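Local coordinates for CRISPR-associated protein, Cse2 family (Meiothermus ruber, PDB 3WA8) that probably binds guide RNA as the small CasB (Cse2) subunit of the type I-E CRISPR Cascade complex and helps stabilise the R-loop with target DNA, at residues Arg106-Arg120 / Leu151-Leu165. Residues are numbered along the deposited sequence; the frame is centred on the assembly and turned at random.
Sequences RRTLGHAIAQLYLAR and LIESQDDIRIYWSEL
Arg107 lies across one face of the Tyr161 ring, its CG 4.0 Å from the ring centroid and 13° off the normal in a CH-pi contact, while CG of Arg159 covers the opposite face. With CG anti to the carbonyl carbon (chi1 -79°) and the chain extended beyond it, Arg107 carries its guanidinium over the ring's CD1-CE1 side toward Glu164, where Arg107 NH1 and Glu164 OE2 form a salt bridge at 3.5 Å whose hydrogen bond is weak. The guanidinium and carboxylate planes are 22° apart. A water accepts from both Arg107 NH2, weakly, and Arg159 NH1, bridging two like charges.

Inward from this polar end the middle of the contact is apolar. Leu109 reaches CD2 to within 3.8 Å of Leu165 CD1, and its CD1 also meets Ile160 CG2. Ala112 CB packs against Ile158 CG2 at 4.0 Å. Leu116 crosses Ile152 at about a right angle, CD2 against Ile152 CG1, and its CD1 lies 3.6 Å from Gln155 CG. At the far end, Gln155 OE1 sits over one face of the Arg120 guanidinium.

Met148 of helix 141-154 touches Ile113 and Leu116, and helix 178-197 contacts helix 109-119 as well. The arrangement belongs to the all-helical Cse2 fold, with helix 109-119 packed along the connection between helices 141-154 and 162-170.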
loop_
_atom_site.group_PDB
_atom_site.type_symbol
_atom_site.label_atom_id
_atom_site.label_comp_id
_atom_site.label_asym_id
_atom_site.label_seq_id
_atom_site.Cartn_x
_atom_site.Cartn_y
_atom_site.Cartn_z
ATOM N N ARG A 106 5.886 0.882 11.916
ATOM C CA ARG A 106 4.437 1.123 12.014
ATOM C C ARG A 106 3.892 1.627 10.693
ATOM O O ARG A 106 2.774 1.305 10.283
ATOM C CB ARG A 106 4.116 2.130 13.108
ATOM C CG ARG A 106 4.637 1.750 14.490
ATOM C CD ARG A 106 4.430 2.878 15.545
ATOM N NE ARG A 106 4.943 2.429 16.843
ATOM C CZ ARG A 106 4.245 1.711 17.726
ATOM N NH1 ARG A 106 2.975 1.382 17.473
ATOM N NH2 ARG A 106 4.813 1.334 18.875
ATOM N N ARG A 107 4.723 2.402 10.012
ATOM C CA ARG A 107 4.348 3.018 8.758
ATOM C C ARG A 107 4.369 2.080 7.544
ATOM O O ARG A 107 3.969 2.481 6.453
ATOM C CB ARG A 107 5.164 4.303 8.533
ATOM C CG ARG A 107 4.629 5.487 9.347
ATOM C CD ARG A 107 5.422 6.771 9.140
ATOM N NE ARG A 107 4.743 7.943 9.714
ATOM C CZ ARG A 107 3.803 8.665 9.092
ATOM N NH1 ARG A 107 3.412 8.349 7.857
ATOM N NH2 ARG A 107 3.251 9.717 9.705
ATOM N N THR A 108 4.768 0.827 7.745
ATOM C CA THR A 108 4.846 -0.152 6.655
ATOM C C THR A 108 3.647 -1.103 6.622
ATOM O O THR A 108 2.996 -1.319 7.629
ATOM C CB THR A 108 6.101 -1.028 6.781
ATOM O OG1 THR A 108 5.852 -2.073 7.734
ATOM C CG2 THR A 108 7.313 -0.220 7.197
ATOM N N LEU A 109 3.373 -1.707 5.479
ATOM C CA LEU A 109 2.176 -2.519 5.374
ATOM C C LEU A 109 2.241 -3.744 6.304
ATOM O O LEU A 109 1.200 -4.286 6.739
ATOM C CB LEU A 109 1.924 -2.940 3.934
ATOM C CG LEU A 109 0.438 -3.257 3.739
ATOM C CD1 LEU A 109 -0.358 -1.954 3.794
ATOM C CD2 LEU A 109 0.140 -4.051 2.456
ATOM N N GLY A 110 3.464 -4.179 6.599
ATOM C CA GLY A 110 3.672 -5.233 7.570
ATOM C C GLY A 110 2.951 -4.875 8.860
ATOM O O GLY A 110 2.182 -5.682 9.416
ATOM N N HIS A 111 3.155 -3.651 9.339
ATOM C CA HIS A 111 2.470 -3.267 10.569
ATOM C C HIS A 111 0.939 -3.330 10.404
ATOM O O HIS A 111 0.241 -3.826 11.304
ATOM C CB HIS A 111 2.948 -1.923 11.105
ATOM C CG HIS A 111 2.130 -1.402 12.247
ATOM N ND1 HIS A 111 2.369 -1.750 13.557
ATOM C CD2 HIS A 111 1.081 -0.546 12.273
ATOM C CE1 HIS A 111 1.508 -1.130 14.341
ATOM N NE2 HIS A 111 0.708 -0.400 13.583
ATOM N N ALA A 112 0.422 -2.857 9.264
ATOM C CA ALA A 112 -1.032 -2.855 9.056
ATOM C C ALA A 112 -1.537 -4.301 9.112
ATOM O O ALA A 112 -2.542 -4.589 9.786
ATOM C CB ALA A 112 -1.416 -2.177 7.757
ATOM N N ILE A 113 -0.793 -5.208 8.467
ATOM C CA ILE A 113 -1.209 -6.593 8.368
ATOM C C ILE A 113 -1.203 -7.272 9.744
ATOM O O ILE A 113 -2.114 -8.066 10.067
ATOM C CB ILE A 113 -0.389 -7.364 7.317
ATOM C CG1 ILE A 113 -0.793 -6.918 5.919
ATOM C CG2 ILE A 113 -0.622 -8.887 7.406
ATOM C CD1 ILE A 113 0.293 -7.093 4.901
ATOM N N ALA A 114 -0.203 -6.949 10.560
ATOM C CA ALA A 114 -0.138 -7.526 11.889
ATOM C C ALA A 114 -1.350 -7.095 12.687
ATOM O O ALA A 114 -1.933 -7.891 13.426
ATOM C CB ALA A 114 1.109 -7.111 12.585
ATOM N N GLN A 115 -1.743 -5.836 12.526
ATOM C CA GLN A 115 -2.886 -5.297 13.250
ATOM C C GLN A 115 -4.138 -6.083 12.878
ATOM O O GLN A 115 -4.976 -6.386 13.741
ATOM C CB GLN A 115 -3.062 -3.808 12.947
ATOM C CG GLN A 115 -2.163 -2.921 13.755
ATOM C CD GLN A 115 -2.266 -1.473 13.367
ATOM O OE1 GLN A 115 -2.179 -1.125 12.198
ATOM N NE2 GLN A 115 -2.414 -0.613 14.354
ATOM N N LEU A 116 -4.246 -6.416 11.590
ATOM C CA LEU A 116 -5.347 -7.202 11.079
ATOM C C LEU A 116 -5.280 -8.611 11.678
ATOM O O LEU A 116 -6.279 -9.129 12.213
ATOM C CB LEU A 116 -5.272 -7.236 9.569
ATOM C CG LEU A 116 -6.081 -8.312 8.890
ATOM C CD1 LEU A 116 -7.566 -7.999 9.002
ATOM C CD2 LEU A 116 -5.651 -8.419 7.470
ATOM N N TYR A 117 -4.094 -9.206 11.625
ATOM C CA TYR A 117 -3.846 -10.504 12.218
ATOM C C TYR A 117 -4.341 -10.573 13.655
ATOM O O TYR A 117 -5.070 -11.496 14.016
ATOM C CB TYR A 117 -2.360 -10.768 12.148
ATOM C CG TYR A 117 -1.866 -12.007 12.829
ATOM C CD1 TYR A 117 -2.216 -13.264 12.366
ATOM C CD2 TYR A 117 -1.003 -11.920 13.903
ATOM C CE1 TYR A 117 -1.741 -14.401 12.971
ATOM C CE2 TYR A 117 -0.526 -13.055 14.526
ATOM C CZ TYR A 117 -0.894 -14.297 14.053
ATOM O OH TYR A 117 -0.419 -15.434 14.659
ATOM N N LEU A 118 -3.967 -9.589 14.470
ATOM C CA LEU A 118 -4.329 -9.586 15.893
ATOM C C LEU A 118 -5.813 -9.333 16.103
ATOM O O LEU A 118 -6.412 -9.865 17.033
ATOM C CB LEU A 118 -3.510 -8.553 16.667
ATOM C CG LEU A 118 -1.999 -8.776 16.806
ATOM C CD1 LEU A 118 -1.279 -7.449 16.883
ATOM C CD2 LEU A 118 -1.626 -9.649 17.998
ATOM N N ALA A 119 -6.403 -8.521 15.236
ATOM C CA ALA A 119 -7.841 -8.262 15.266
ATOM C C ALA A 119 -8.657 -9.538 15.020
ATOM O O ALA A 119 -9.776 -9.659 15.507
ATOM C CB ALA A 119 -8.216 -7.173 14.252
ATOM N N ARG A 120 -8.096 -10.489 14.278
ATOM C CA ARG A 120 -8.797 -11.735 13.965
ATOM C C ARG A 120 -8.278 -12.922 14.755
ATOM O O ARG A 120 -8.156 -14.020 14.207
ATOM C CB ARG A 120 -8.685 -12.052 12.478
ATOM C CG ARG A 120 -9.575 -11.233 11.589
ATOM C CD ARG A 120 -9.860 -12.016 10.340
ATOM N NE ARG A 120 -10.120 -11.120 9.228
ATOM C CZ ARG A 120 -11.302 -10.564 8.972
ATOM N NH1 ARG A 120 -12.349 -10.840 9.760
ATOM N NH2 ARG A 120 -11.437 -9.739 7.926
ATOM N N LEU A 151 -8.757 -7.167 2.804
ATOM C CA LEU A 151 -8.949 -7.721 4.128
ATOM C C LEU A 151 -8.715 -6.661 5.176
ATOM O O LEU A 151 -9.573 -6.452 6.031
ATOM C CB LEU A 151 -8.088 -8.951 4.373
ATOM C CG LEU A 151 -8.672 -10.251 3.826
ATOM C CD1 LEU A 151 -7.703 -11.379 4.051
ATOM C CD2 LEU A 151 -9.986 -10.563 4.466
ATOM N N ILE A 152 -7.581 -5.981 5.091
ATOM C CA ILE A 152 -7.279 -4.890 5.995
ATOM C C ILE A 152 -8.431 -3.878 6.142
ATOM O O ILE A 152 -8.743 -3.453 7.263
ATOM C CB ILE A 152 -6.029 -4.154 5.539
ATOM C CG1 ILE A 152 -4.824 -5.069 5.663
ATOM C CG2 ILE A 152 -5.800 -2.913 6.368
ATOM C CD1 ILE A 152 -3.682 -4.674 4.794
ATOM N N GLU A 153 -9.063 -3.515 5.019
ATOM C CA GLU A 153 -10.125 -2.490 4.983
ATOM C C GLU A 153 -11.421 -2.971 5.640
ATOM O O GLU A 153 -12.244 -2.171 6.048
ATOM C CB GLU A 153 -10.394 -2.040 3.542
ATOM C CG GLU A 153 -9.228 -1.285 2.866
ATOM C CD GLU A 153 -9.388 0.231 2.860
ATOM O OE1 GLU A 153 -10.484 0.734 3.164
ATOM O OE2 GLU A 153 -8.420 0.936 2.515
ATOM N N SER A 154 -11.591 -4.281 5.750
ATOM C CA SER A 154 -12.667 -4.847 6.544
ATOM C C SER A 154 -12.580 -4.478 8.002
ATOM O O SER A 154 -13.613 -4.354 8.646
ATOM C CB SER A 154 -12.678 -6.369 6.458
ATOM O OG SER A 154 -13.143 -6.782 5.194
ATOM N N GLN A 155 -11.373 -4.363 8.556
ATOM C CA GLN A 155 -11.274 -3.842 9.925
ATOM C C GLN A 155 -11.345 -2.349 9.814
ATOM O O GLN A 155 -10.703 -1.737 8.970
ATOM C CB GLN A 155 -10.001 -4.247 10.648
ATOM C CG GLN A 155 -9.805 -5.720 10.760
ATOM C CD GLN A 155 -10.909 -6.403 11.484
ATOM O OE1 GLN A 155 -11.538 -7.313 10.950
ATOM N NE2 GLN A 155 -11.153 -5.984 12.713
ATOM N N ASP A 156 -12.146 -1.748 10.662
ATOM C CA ASP A 156 -12.467 -0.360 10.437
ATOM C C ASP A 156 -11.282 0.551 10.794
ATOM O O ASP A 156 -11.039 1.562 10.121
ATOM C CB ASP A 156 -13.708 0.003 11.244
ATOM C CG ASP A 156 -14.267 1.314 10.842
ATOM O OD1 ASP A 156 -13.801 1.862 9.817
ATOM O OD2 ASP A 156 -15.178 1.793 11.547
ATOM N N ASP A 157 -10.539 0.135 11.822
ATOM C CA ASP A 157 -9.693 1.019 12.592
ATOM C C ASP A 157 -8.243 0.978 12.165
ATOM O O ASP A 157 -7.413 1.584 12.822
ATOM C CB ASP A 157 -9.784 0.633 14.070
ATOM C CG ASP A 157 -11.229 0.516 14.557
ATOM O OD1 ASP A 157 -12.126 0.251 13.717
ATOM O OD2 ASP A 157 -11.488 0.692 15.777
ATOM N N ILE A 158 -7.919 0.270 11.092
ATOM C CA ILE A 158 -6.523 0.120 10.707
ATOM C C ILE A 158 -6.116 1.060 9.584
ATOM O O ILE A 158 -6.694 1.039 8.498
ATOM C CB ILE A 158 -6.232 -1.305 10.265
ATOM C CG1 ILE A 158 -6.409 -2.240 11.456
ATOM C CG2 ILE A 158 -4.819 -1.414 9.675
ATOM C CD1 ILE A 158 -6.331 -3.681 11.108
ATOM N N ARG A 159 -5.111 1.881 9.854
ATOM C CA ARG A 159 -4.627 2.852 8.887
ATOM C C ARG A 159 -3.649 2.208 7.929
ATOM O O ARG A 159 -2.795 1.484 8.374
ATOM C CB ARG A 159 -3.941 4.006 9.624
ATOM C CG ARG A 159 -3.117 4.906 8.729
ATOM C CD ARG A 159 -2.999 6.327 9.253
ATOM N NE ARG A 159 -2.199 7.141 8.341
ATOM C CZ ARG A 159 -1.581 8.267 8.683
ATOM N NH1 ARG A 159 -1.669 8.763 9.915
ATOM N NH2 ARG A 159 -0.868 8.909 7.780
ATOM N N ILE A 160 -3.768 2.478 6.628
ATOM C CA ILE A 160 -2.748 2.066 5.649
ATOM C C ILE A 160 -2.013 3.297 5.172
ATOM O O ILE A 160 -2.639 4.175 4.568
ATOM C CB ILE A 160 -3.358 1.413 4.388
ATOM C CG1 ILE A 160 -3.817 -0.013 4.686
ATOM C CG2 ILE A 160 -2.353 1.385 3.252
ATOM C CD1 ILE A 160 -4.799 -0.543 3.679
ATOM N N TYR A 161 -0.707 3.386 5.420
ATOM C CA TYR A 161 0.028 4.549 4.945
ATOM C C TYR A 161 0.334 4.429 3.447
ATOM O O TYR A 161 1.305 3.780 3.034
ATOM C CB TYR A 161 1.273 4.808 5.779
ATOM C CG TYR A 161 0.999 4.910 7.255
ATOM C CD1 TYR A 161 1.010 6.141 7.912
ATOM C CD2 TYR A 161 0.752 3.779 8.019
ATOM C CE1 TYR A 161 0.773 6.242 9.317
ATOM C CE2 TYR A 161 0.508 3.866 9.416
ATOM C CZ TYR A 161 0.518 5.094 10.040
ATOM O OH TYR A 161 0.295 5.150 11.382
ATOM N N TRP A 162 -0.499 5.047 2.618
ATOM C CA TRP A 162 -0.315 4.936 1.177
ATOM C C TRP A 162 1.028 5.409 0.634
ATOM O O TRP A 162 1.625 4.725 -0.197
ATOM C CB TRP A 162 -1.444 5.602 0.450
ATOM C CG TRP A 162 -2.739 5.081 0.903
ATOM C CD1 TRP A 162 -3.568 5.655 1.811
ATOM C CD2 TRP A 162 -3.371 3.858 0.487
ATOM N NE1 TRP A 162 -4.696 4.883 1.974
ATOM C CE2 TRP A 162 -4.598 3.768 1.184
ATOM C CE3 TRP A 162 -3.029 2.841 -0.420
ATOM C CZ2 TRP A 162 -5.487 2.704 1.012
ATOM C CZ3 TRP A 162 -3.916 1.783 -0.595
ATOM C CH2 TRP A 162 -5.134 1.732 0.120
ATOM N N SER A 163 1.543 6.537 1.087
ATOM C CA SER A 163 2.800 6.965 0.506
ATOM C C SER A 163 3.917 5.954 0.799
ATOM O O SER A 163 4.712 5.608 -0.084
ATOM C CB SER A 163 3.172 8.375 0.937
ATOM O OG SER A 163 3.568 8.370 2.275
ATOM N N GLU A 164 3.959 5.443 2.027
ATOM C CA GLU A 164 4.947 4.410 2.330
ATOM C C GLU A 164 4.671 3.156 1.486
ATOM O O GLU A 164 5.617 2.529 0.995
ATOM C CB GLU A 164 5.031 4.103 3.830
ATOM C CG GLU A 164 6.012 4.985 4.622
ATOM C CD GLU A 164 5.401 6.335 5.152
ATOM O OE1 GLU A 164 4.317 6.768 4.659
ATOM O OE2 GLU A 164 6.022 6.969 6.059
ATOM N N LEU A 165 3.393 2.815 1.284
ATOM C CA LEU A 165 3.067 1.648 0.474
ATOM C C LEU A 165 3.680 1.785 -0.931
ATOM O O LEU A 165 4.397 0.877 -1.425
ATOM C CB LEU A 165 1.564 1.402 0.399
ATOM C CG LEU A 165 1.174 0.076 -0.290
ATOM C CD1 LEU A 165 1.655 -1.123 0.507
ATOM C CD2 LEU A 165 -0.342 -0.045 -0.497
HETATM O O HOH W 1 0.622 11.062 10.385
#